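Local coordinates for protein transcriptional regulator, LysR family (Eggerthella lenta, PDB 4PZJ) that probably binds cis-regulatory DNA as a LysR-family transcription factor, this chain being its N-terminal winged helix-turn-helix domain, at residues A[46-49]-A[54-57]. Sequence-based numbering, arbitrary orientation.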
ATOM      1  N   PRO A  46      -9.284  -3.462  -1.122  1.00 23.29           N
ATOM      2  CA  PRO A  46      -9.341  -3.949  -2.469  1.00 22.58           C
ATOM      3  C   PRO A  46      -8.190  -3.340  -3.286  1.00 21.07           C
ATOM      4  O   PRO A  46      -7.816  -2.187  -3.046  1.00 24.95           O
ATOM      5  CB  PRO A  46     -10.639  -3.366  -3.005  1.00 28.48           C
ATOM      6  CG  PRO A  46     -10.729  -2.057  -2.326  1.00 28.93           C
ATOM      7  CD  PRO A  46     -10.159  -2.274  -0.947  1.00 27.41           C
ATOM      8  N   LEU A  47      -7.690  -4.112  -4.229  1.00 22.25           N
ATOM      9  CA  LEU A  47      -6.585  -3.660  -5.088  1.00 20.66           C
ATOM     10  C   LEU A  47      -7.071  -3.349  -6.496  1.00 21.65           C
ATOM     11  O   LEU A  47      -6.432  -2.596  -7.238  1.00 20.64           O
ATOM     12  CB  LEU A  47      -5.515  -4.759  -5.105  1.00 20.67           C
ATOM     13  CG  LEU A  47      -4.833  -4.957  -3.772  1.00 21.03           C
ATOM     14  CD1 LEU A  47      -3.953  -6.211  -3.862  1.00 21.72           C
ATOM     15  CD2 LEU A  47      -4.031  -3.783  -3.223  1.00 22.66           C
ATOM     16  N   PHE A  48      -8.139  -3.983  -6.907  1.00 21.26           N
ATOM     17  CA  PHE A  48      -8.764  -3.783  -8.212  1.00 22.06           C
ATOM     18  C   PHE A  48     -10.259  -3.714  -8.066  1.00 23.91           C
ATOM     19  O   PHE A  48     -10.801  -4.180  -7.069  1.00 23.08           O
ATOM     20  CB  PHE A  48      -8.445  -4.935  -9.155  1.00 23.42           C
ATOM     21  CG  PHE A  48      -6.974  -5.095  -9.426  1.00 20.45           C
ATOM     22  CD1 PHE A  48      -6.339  -4.304 -10.343  1.00 23.92           C
ATOM     23  CD2 PHE A  48      -6.236  -6.035  -8.722  1.00 23.20           C
ATOM     24  CE1 PHE A  48      -4.995  -4.446 -10.562  1.00 23.95           C
ATOM     25  CE2 PHE A  48      -4.890  -6.208  -8.960  1.00 25.21           C
ATOM     26  CZ  PHE A  48      -4.256  -5.386  -9.868  1.00 23.14           C
ATOM     27  N   ALA A  49     -10.907  -3.135  -9.079  1.00 25.43           N
ATOM     28  CA  ALA A  49     -12.363  -3.073  -9.131  1.00 26.66           C
ATOM     29  C   ALA A  49     -12.829  -2.869 -10.555  1.00 25.45           C
ATOM     30  O   ALA A  49     -12.099  -2.315 -11.368  1.00 25.79           O
ATOM     31  CB  ALA A  49     -12.898  -1.943  -8.256  1.00 27.53           C
ATOM     32  N   LYS A  54     -15.224  -1.893 -16.713  1.00 39.77           N
ATOM     33  CA  LYS A  54     -13.792  -1.750 -17.025  1.00 34.91           C
ATOM     34  C   LYS A  54     -12.932  -1.934 -15.768  1.00 26.91           C
ATOM     35  O   LYS A  54     -13.282  -1.431 -14.728  1.00 28.43           O
ATOM     36  CB  LYS A  54     -13.509  -0.391 -17.644  1.00 38.63           C
ATOM     37  CG  LYS A  54     -12.070  -0.246 -18.127  1.00 44.67           C
ATOM     38  CD  LYS A  54     -11.813   1.012 -18.957  1.00 56.05           C
ATOM     39  CE  LYS A  54     -10.512   0.853 -19.738  1.00 60.53           C
ATOM     40  NZ  LYS A  54     -10.108   2.039 -20.550  1.00 66.73           N
ATOM     41  N   LEU A  55     -11.849  -2.709 -15.873  1.00 26.29           N
ATOM     42  CA  LEU A  55     -10.954  -2.914 -14.735  1.00 25.60           C
ATOM     43  C   LEU A  55     -10.240  -1.612 -14.335  1.00 24.04           C
ATOM     44  O   LEU A  55      -9.718  -0.877 -15.212  1.00 26.72           O
ATOM     45  CB  LEU A  55      -9.923  -4.038 -14.992  1.00 24.54           C
ATOM     46  CG  LEU A  55      -9.155  -4.504 -13.749  1.00 23.13           C
ATOM     47  CD1 LEU A  55     -10.092  -5.241 -12.789  1.00 21.97           C
ATOM     48  CD2 LEU A  55      -7.989  -5.425 -14.048  1.00 25.65           C
ATOM     49  N   GLN A  56     -10.195  -1.362 -13.032  1.00 22.91           N
ATOM     50  CA  GLN A  56      -9.541  -0.232 -12.426  1.00 26.01           C
ATOM     51  C   GLN A  56      -8.567  -0.684 -11.328  1.00 24.74           C
ATOM     52  O   GLN A  56      -8.828  -1.661 -10.629  1.00 24.59           O
ATOM     53  CB  GLN A  56     -10.580   0.668 -11.739  1.00 30.64           C
ATOM     54  CG  GLN A  56     -11.793   1.050 -12.582  1.00 31.87           C
ATOM     55  CD  GLN A  56     -11.440   1.844 -13.830  1.00 35.73           C
ATOM     56  OE1 GLN A  56     -10.399   2.496 -13.916  1.00 39.41           O
ATOM     57  NE2 GLN A  56     -12.320   1.783 -14.825  1.00 41.27           N
ATOM     58  N   LEU A  57      -7.477   0.049 -11.179  1.00 22.27           N
ATOM     59  CA  LEU A  57      -6.566  -0.114 -10.076  1.00 23.06           C
ATOM     60  C   LEU A  57      -7.088   0.816  -8.990  1.00 24.84           C
ATOM     61  O   LEU A  57      -7.300   2.032  -9.216  1.00 24.71           O
ATOM     62  CB  LEU A  57      -5.157   0.292 -10.472  1.00 24.10           C
ATOM     63  CG  LEU A  57      -4.091   0.089  -9.437  1.00 23.01           C
ATOM     64  CD1 LEU A  57      -3.774  -1.405  -9.276  1.00 24.60           C
ATOM     65  CD2 LEU A  57      -2.813   0.805  -9.858  1.00 23.85           C
TER
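The ring of Phe-48 meets Leu-57 obliquely: methyl CD1 of Leu-57 comes to 3.5 Å from ring atom CE1 of Phe-48, while Gln-56 O lies at the ring's edge, near its plane, 3.6 Å from Phe-48 CD1. Leu-55, two residues earlier on strand 54-57, also turns CD2 obliquely to the ring; its CD1 lies 4.0 Å from Phe-48 CB. With CG anti to the backbone N (chi1 -176°), Leu-57 swings its end back toward the ring and sets CD1 against Leu-47 O as well. Replacing Phe-48 with an alanine would probably strip Leu-57 CD1 of its aromatic partner. Beneath this apolar face the strands run antiparallel. Ala-49 and Gln-56 form a hydrogen-bonded pair, Ala-49 N to Gln-56 O at 3.0 Å and Gln-56 N to Ala-49 O at 2.7 Å; Gln-56 O also takes a CA-H...O contact from Phe-48. On the other face, the Gln-56 chain bends at chi2 (-62°), and its NE2 gives a weak hydrogen bond to Lys-54 O. The hairpin is the wing of the winged helix-turn-helix domain. Phe-48 reaches Ile-36 on helix 29-43, Leu-57 packs on Ala-62 and Arg-65 of helix 59-68, and Leu-47, leading into the wing, touches Leu-39 and Leu-64 of these same two helices and Leu-63 of the second subunit.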